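Local coordinates for carbonic anhydrase (Neosartorya fumigata, PDB 6LAC), which probably catalyses the reversible, zinc-dependent hydration of carbon dioxide to hydrogencarbonate, with one zinc ion in each subunit, at residues R22-P25 with G26-V29; L72-L76 with D77-I81; E151-E154 with A155-Q159. The protein carries 1 engineered substitution. All blocks are in the same frame, centred on the assembly; numbering follows the deposited sequence.

Contact 1. Residues R22-P25 with G26-V29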
loop_
_atom_site.group_PDB
_atom_site.type_symbol
_atom_site.label_atom_id
_atom_site.label_comp_id
_atom_site.label_asym_id
_atom_site.label_seq_id
_atom_site.Cartn_x
_atom_site.Cartn_y
_atom_site.Cartn_z
ATOM N N ARG A 22 -5.190 -13.569 14.238
ATOM C CA ARG A 22 -5.541 -14.810 13.512
ATOM C C ARG A 22 -5.950 -15.895 14.521
ATOM O O ARG A 22 -5.314 -16.960 14.516
ATOM C CB ARG A 22 -4.419 -15.305 12.599
ATOM C CG ARG A 22 -4.892 -16.205 11.471
ATOM C CD ARG A 22 -3.887 -17.133 10.855
ATOM N NE ARG A 22 -4.448 -17.761 9.677
ATOM C CZ ARG A 22 -4.260 -19.034 9.299
ATOM N NH1 ARG A 22 -3.518 -19.857 10.021
ATOM N NH2 ARG A 22 -4.870 -19.500 8.226
ATOM N N ARG A 23 -6.995 -15.647 15.299
ATOM C CA ARG A 23 -7.519 -16.697 16.227
ATOM C C ARG A 23 -8.248 -17.768 15.407
ATOM O O ARG A 23 -8.376 -18.906 15.917
ATOM C CB ARG A 23 -8.374 -16.077 17.336
ATOM C CG ARG A 23 -7.657 -15.039 18.191
ATOM C CD ARG A 23 -6.380 -15.504 18.861
ATOM N NE ARG A 23 -5.948 -14.577 19.903
ATOM C CZ ARG A 23 -4.795 -14.652 20.560
ATOM N NH1 ARG A 23 -3.943 -15.632 20.303
ATOM N NH2 ARG A 23 -4.496 -13.741 21.471
ATOM N N GLN A 24 -8.735 -17.478 14.194
ATOM C CA GLN A 24 -9.252 -18.550 13.297
ATOM C C GLN A 24 -8.749 -18.332 11.877
ATOM O O GLN A 24 -8.438 -17.202 11.494
ATOM C CB GLN A 24 -10.777 -18.604 13.340
ATOM C CG GLN A 24 -11.462 -17.423 12.670
ATOM C CD GLN A 24 -12.906 -17.287 13.102
ATOM O OE1 GLN A 24 -13.223 -16.558 14.037
ATOM N NE2 GLN A 24 -13.798 -17.994 12.423
ATOM N N PRO A 25 -8.620 -19.411 11.082
ATOM C CA PRO A 25 -8.222 -19.305 9.684
ATOM C C PRO A 25 -9.349 -18.729 8.820
ATOM O O PRO A 25 -10.502 -18.678 9.266
ATOM C CB PRO A 25 -7.910 -20.750 9.273
ATOM C CG PRO A 25 -8.779 -21.582 10.189
ATOM C CD PRO A 25 -8.830 -20.818 11.497
ATOM N N GLY A 26 -8.959 -18.274 7.629
ATOM C CA GLY A 26 -9.829 -17.971 6.480
ATOM C C GLY A 26 -10.482 -16.597 6.525
ATOM O O GLY A 26 -11.407 -16.405 5.754
ATOM N N GLN A 27 -10.108 -15.704 7.444
ATOM C CA GLN A 27 -10.697 -14.337 7.533
ATOM C C GLN A 27 -9.723 -13.384 6.852
ATOM O O GLN A 27 -8.636 -13.837 6.482
ATOM C CB GLN A 27 -10.939 -13.922 8.983
ATOM C CG GLN A 27 -11.574 -15.028 9.827
ATOM C CD GLN A 27 -12.869 -15.527 9.242
ATOM O OE1 GLN A 27 -13.024 -16.722 8.946
ATOM N NE2 GLN A 27 -13.780 -14.597 8.998
ATOM N N GLN A 28 -10.158 -12.181 6.545
ATOM C CA GLN A 28 -9.232 -11.160 6.019
ATOM C C GLN A 28 -8.866 -10.208 7.130
ATOM O O GLN A 28 -9.668 -9.870 7.976
ATOM C CB GLN A 28 -9.835 -10.445 4.837
ATOM C CG GLN A 28 -9.613 -11.213 3.543
ATOM C CD GLN A 28 -10.284 -10.466 2.430
ATOM O OE1 GLN A 28 -11.509 -10.323 2.442
ATOM N NE2 GLN A 28 -9.489 -9.893 1.543
ATOM N N VAL A 29 -7.613 -9.753 7.086
ATOM C CA VAL A 29 -7.071 -8.768 8.047
ATOM C C VAL A 29 -6.618 -7.554 7.249
ATOM O O VAL A 29 -5.891 -7.737 6.237
ATOM C CB VAL A 29 -5.913 -9.386 8.850
ATOM C CG1 VAL A 29 -5.278 -8.359 9.752
ATOM C CG2 VAL A 29 -6.371 -10.657 9.598
HETATM O O HOH W 1 -7.881 -15.438 9.451
#
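The carboxamide planes of Q24 and Q27 lie 49° apart and do not stack; the two side chains touch through their methylenes, with Q24 CG 3.7 Å from Q27 CG. Q24 brings its CG there by placing it between backbone N and carbonyl carbon (chi1 71°) and then extends, while Q27 bends at its second torsion. The third flat group, the R22 guanidinium, comes obliquely to the backbone of G26, R22 NH2 lying 4.3 Å from G26 N. These two donors are brought together by an acceptor outside the loop: the carboxylate oxygen OE2 of E51 takes a salt bridge from R22 and a hydrogen bond from G26 N. Within the bend the polypeptide is spanned by a water, bonded to Q24 O at 2.8 Å and receiving the N-H of Q27 at 3.0 Å. It fills the place of a direct bond between these backbone groups, which stand 4.6 Å apart from Q24 O to Q27 N. The result is an open, water-bridged bend at P25-G26 that resembles a type II turn, with glycine at positive phi (83°), in the exposed loop leading into strand 29-34.

Contact 2. Residues L72-L76 with D77-I81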
loop_
_atom_site.group_PDB
_atom_site.type_symbol
_atom_site.label_atom_id
_atom_site.label_comp_id
_atom_site.label_asym_id
_atom_site.label_seq_id
_atom_site.Cartn_x
_atom_site.Cartn_y
_atom_site.Cartn_z
ATOM N N LEU A 72 -10.495 2.043 4.810
ATOM C CA LEU A 72 -11.084 1.577 6.081
ATOM C C LEU A 72 -12.550 1.194 5.839
ATOM O O LEU A 72 -13.006 0.082 6.288
ATOM C CB LEU A 72 -10.921 2.649 7.164
ATOM C CG LEU A 72 -11.517 2.288 8.523
ATOM C CD1 LEU A 72 -10.725 1.138 9.134
ATOM C CD2 LEU A 72 -11.558 3.478 9.456
ATOM N N GLY A 73 -13.313 2.041 5.134
ATOM C CA GLY A 73 -14.728 1.776 4.866
ATOM C C GLY A 73 -14.930 0.518 4.051
ATOM O O GLY A 73 -15.782 -0.296 4.384
ATOM N N TYR A 74 -14.147 0.292 3.014
ATOM C CA TYR A 74 -14.270 -0.940 2.225
ATOM C C TYR A 74 -13.977 -2.172 3.099
ATOM O O TYR A 74 -14.659 -3.205 3.078
ATOM C CB TYR A 74 -13.328 -0.890 1.018
ATOM C CG TYR A 74 -13.407 -2.073 0.106
ATOM C CD1 TYR A 74 -14.460 -2.211 -0.795
ATOM C CD2 TYR A 74 -12.450 -3.070 0.103
ATOM C CE1 TYR A 74 -14.525 -3.277 -1.672
ATOM C CE2 TYR A 74 -12.506 -4.149 -0.755
ATOM C CZ TYR A 74 -13.527 -4.223 -1.672
ATOM O OH TYR A 74 -13.520 -5.319 -2.441
ATOM N N ALA A 75 -12.880 -2.087 3.851
ATOM C CA ALA A 75 -12.488 -3.184 4.766
ATOM C C ALA A 75 -13.627 -3.551 5.734
ATOM O O ALA A 75 -13.938 -4.751 5.851
ATOM C CB ALA A 75 -11.239 -2.788 5.493
ATOM N N LEU A 76 -14.217 -2.567 6.379
ATOM C CA LEU A 76 -15.247 -2.870 7.419
ATOM C C LEU A 76 -16.569 -3.205 6.757
ATOM O O LEU A 76 -17.230 -4.154 7.226
ATOM C CB LEU A 76 -15.456 -1.684 8.347
ATOM C CG LEU A 76 -14.214 -1.246 9.111
ATOM C CD1 LEU A 76 -14.495 0.031 9.896
ATOM C CD2 LEU A 76 -13.696 -2.336 10.032
ATOM N N ASP A 77 -16.952 -2.481 5.712
ATOM C CA ASP A 77 -18.329 -2.552 5.124
ATOM C C ASP A 77 -18.438 -3.657 4.066
ATOM O O ASP A 77 -19.493 -4.366 4.031
ATOM C CB ASP A 77 -18.753 -1.194 4.561
ATOM C CG ASP A 77 -18.807 -0.018 5.526
ATOM O OD1 ASP A 77 -18.898 -0.228 6.758
ATOM O OD2 ASP A 77 -18.724 1.137 5.042
ATOM N N SER A 78 -17.473 -3.811 3.169
ATOM C CA SER A 78 -17.488 -4.808 2.081
ATOM C C SER A 78 -16.903 -6.124 2.565
ATOM O O SER A 78 -17.468 -7.161 2.289
ATOM C CB SER A 78 -16.760 -4.316 0.872
ATOM O OG SER A 78 -17.421 -3.185 0.334
ATOM N N LEU A 79 -15.735 -6.100 3.219
ATOM C CA LEU A 79 -15.012 -7.338 3.530
ATOM C C LEU A 79 -15.362 -7.808 4.951
ATOM O O LEU A 79 -14.924 -8.892 5.307
ATOM C CB LEU A 79 -13.509 -7.109 3.370
ATOM C CG LEU A 79 -13.057 -6.647 1.988
ATOM C CD1 LEU A 79 -11.551 -6.604 1.898
ATOM C CD2 LEU A 79 -13.585 -7.511 0.864
ATOM N N LYS A 80 -16.011 -6.993 5.749
ATOM C CA LYS A 80 -16.420 -7.388 7.126
ATOM C C LYS A 80 -15.201 -7.764 7.949
ATOM O O LYS A 80 -15.197 -8.719 8.736
ATOM C CB LYS A 80 -17.419 -8.563 7.109
ATOM C CG LYS A 80 -18.630 -8.322 6.227
ATOM C CD LYS A 80 -19.351 -7.056 6.596
ATOM C CE LYS A 80 -20.798 -7.035 6.144
ATOM N NZ LYS A 80 -20.899 -7.053 4.668
ATOM N N ILE A 81 -14.123 -7.000 7.776
ATOM C CA ILE A 81 -12.860 -7.275 8.497
ATOM C C ILE A 81 -13.043 -6.919 9.962
ATOM O O ILE A 81 -13.496 -5.797 10.249
ATOM C CB ILE A 81 -11.711 -6.527 7.796
ATOM C CG1 ILE A 81 -11.394 -7.259 6.500
ATOM C CG2 ILE A 81 -10.468 -6.424 8.655
ATOM C CD1 ILE A 81 -10.373 -6.628 5.567
#
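Y74 with S78 and L79, and A75 with I81, make a local helix-terminus contact where helix 66-77 ends and the chain turns off toward strand 83-89. D77 N still makes a regular helical bond to G73 O, at 2.8 Å. One residue on, the pattern widens: Y74 O receives both S78 N, at 2.9 Å, and L79 N, at 3.1 Å, the latter a pi-type bond to the fifth residue along. K80 then leaves helical conformation with positive phi (59°), and its CA comes to 3.3 Å from L76 O in a CH...O contact. The turn closes with I81 N reaching back six residues to A75 O, a nearly straight bond of 3.0 Å.

The ring of Y74, its CG anti to the backbone N (chi1 -178°), runs toward the helix end and receives S78 CB over one face, in a CH-pi contact 3.9 Å from the ring centroid and offset toward the rim. L79 CD1 approaches the same ring obliquely, 3.7 Å from Y74 CE2. Farther round the helix, I81 CD1 rests against A75 CB, and L79 and I81 both go on to F53 of strand 52-57. The Y74 side faces the second subunit, where Y74 packs on I94 and S78 OG is hydrogen-bonded to OD1 of N100, both residues of that other chain.

K80 bends back so that NZ donates to D77 O. A positive amine beside the carbonyls of a helix C-terminus would be expected to interact favourably with the partial negative charge gathered there, while the doubly used Y74 O keeps the widened last turn tied to the helix.

Contact 3. Residues E151-E154 with A155-Q159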
loop_
_atom_site.group_PDB
_atom_site.type_symbol
_atom_site.label_atom_id
_atom_site.label_comp_id
_atom_site.label_asym_id
_atom_site.label_seq_id
_atom_site.Cartn_x
_atom_site.Cartn_y
_atom_site.Cartn_z
ATOM N N GLU A 151 -15.903 5.433 12.558
ATOM C CA GLU A 151 -16.220 4.108 11.986
ATOM C C GLU A 151 -15.610 3.048 12.905
ATOM O O GLU A 151 -16.296 2.042 13.237
ATOM C CB GLU A 151 -15.652 3.987 10.566
ATOM C CG GLU A 151 -15.983 5.168 9.666
ATOM C CD GLU A 151 -14.885 6.214 9.522
ATOM O OE1 GLU A 151 -14.690 6.709 8.382
ATOM O OE2 GLU A 151 -14.245 6.562 10.529
ATOM N N ALA A 152 -14.397 3.268 13.379
ATOM C CA ALA A 152 -13.772 2.252 14.258
ATOM C C ALA A 152 -14.466 2.301 15.617
ATOM O O ALA A 152 -14.649 1.225 16.227
ATOM C CB ALA A 152 -12.287 2.474 14.371
ATOM N N ALA A 153 -14.774 3.475 16.160
ATOM C CA ALA A 153 -15.326 3.572 17.527
ATOM C C ALA A 153 -16.643 2.818 17.592
ATOM O O ALA A 153 -16.901 2.131 18.611
ATOM C CB ALA A 153 -15.533 5.008 17.960
ATOM N N GLU A 154 -17.486 2.957 16.591
ATOM C CA GLU A 154 -18.770 2.228 16.538
ATOM C C GLU A 154 -18.479 0.726 16.550
ATOM O O GLU A 154 -19.128 -0.000 17.355
ATOM C CB GLU A 154 -19.554 2.651 15.300
ATOM C CG GLU A 154 -20.943 2.058 15.293
ATOM C CD GLU A 154 -21.599 1.743 13.953
ATOM O OE1 GLU A 154 -20.945 1.923 12.904
ATOM O OE2 GLU A 154 -22.765 1.257 13.975
ATOM N N ALA A 155 -17.561 0.264 15.727
ATOM C CA ALA A 155 -17.295 -1.186 15.647
ATOM C C ALA A 155 -16.639 -1.715 16.942
ATOM O O ALA A 155 -17.002 -2.810 17.415
ATOM C CB ALA A 155 -16.448 -1.464 14.430
ATOM N N LEU A 156 -15.788 -0.920 17.536
ATOM C CA LEU A 156 -15.177 -1.302 18.835
ATOM C C LEU A 156 -16.263 -1.458 19.916
ATOM O O LEU A 156 -16.217 -2.443 20.718
ATOM C CB LEU A 156 -14.179 -0.258 19.268
ATOM C CG LEU A 156 -12.810 -0.362 18.617
ATOM C CD1 LEU A 156 -12.091 1.001 18.600
ATOM C CD2 LEU A 156 -11.999 -1.421 19.285
ATOM N N GLN A 157 -17.242 -0.551 19.972
ATOM C CA GLN A 157 -18.290 -0.594 21.032
ATOM C C GLN A 157 -19.193 -1.808 20.788
ATOM O O GLN A 157 -19.911 -2.237 21.720
ATOM C CB GLN A 157 -19.027 0.753 21.081
ATOM C CG GLN A 157 -18.245 1.839 21.801
ATOM C CD GLN A 157 -18.938 3.182 21.841
ATOM O OE1 GLN A 157 -20.024 3.321 22.415
ATOM N NE2 GLN A 157 -18.321 4.138 21.157
ATOM N N LYS A 158 -19.292 -2.316 19.579
ATOM C CA LYS A 158 -20.060 -3.535 19.255
ATOM C C LYS A 158 -19.229 -4.791 19.415
ATOM O O LYS A 158 -19.691 -5.857 19.061
ATOM C CB LYS A 158 -20.633 -3.400 17.847
ATOM C CG LYS A 158 -21.709 -2.330 17.774
ATOM C CD LYS A 158 -22.048 -1.867 16.371
ATOM C CE LYS A 158 -22.560 -2.959 15.486
ATOM N NZ LYS A 158 -23.087 -2.367 14.235
ATOM N N GLN A 159 -17.956 -4.630 19.800
ATOM C CA GLN A 159 -17.019 -5.772 19.901
ATOM C C GLN A 159 -16.883 -6.486 18.569
ATOM O O GLN A 159 -16.771 -7.675 18.462
ATOM C CB GLN A 159 -17.393 -6.752 21.024
ATOM C CG GLN A 159 -16.182 -7.507 21.581
ATOM C CD GLN A 159 -16.568 -8.272 22.829
ATOM O OE1 GLN A 159 -17.069 -7.667 23.751
ATOM N NE2 GLN A 159 -16.304 -9.565 22.849
#
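L156 lies close over the backbone carbonyl of A152 in this last stretch of helix 150-157, whereas E154 and K158 face solvent and hold each other loosely. In the tight part, L156 N donates to A152 O at 2.8 Å, and the leucine chain covers the same carbonyl oxygen, with L156 CB and CG each 3.4 Å from A152 O. The side chains themselves only graze, A152 CB being 4.5 Å from L156 CD1. Next in the helical ladder, Q157 N bonds to A153 O at 3.0 Å, and the glutamine CB and CG lie against that oxygen in the same manner. The preceding rung, from A155 N to E151 O, is weak.

On the exposed side, E154 sends CG anti to its backbone nitrogen (chi1 -173°) and K158 bends at its third torsion, which lays the two chains side by side, pointing the same way. Their charged ends form a long salt bridge, E154 OE2 standing 3.6 Å from K158 NZ. That separation suggests a modest electrostatic pairing, and the backbone link between the same residues, K158 N to E154 O at 3.2 Å, is also longer than the rung at A152. K158 N makes a further weak bond to A155 O. The helix is then ended by a Schellman motif: Q159 turns to positive phi (58°) with its N-H bonded to L156 O.

The helix follows directly on the long helix 127-148, and S149 OG, in the short link between them, is hydrogen-bonded to A152 N. On the inner side, A152 and A155 set their methyl groups against L161, in the loop that carries the chain onward into strand 162-169.

Contact 2 lies between the other two and touches both. Toward contact 1, Q28 O packs 3.5 Å from I81 CG1, the centres of the two contacts being about 14 Å apart; toward contact 3, L76 CD1 meets E151 CB at 4.2 Å, with about 13 Å between contact centres. Contacts 1 and 3 stay about 11 Å apart at their nearest atoms. None reaches the zinc site of C34, D36, H89 and C92, but two lead to it along the chain: V29 begins the strand ending at C34, and I81 precedes that ending at H89. The I81 side chain is about 10 Å from that of E54, which binds a second zinc in another structure.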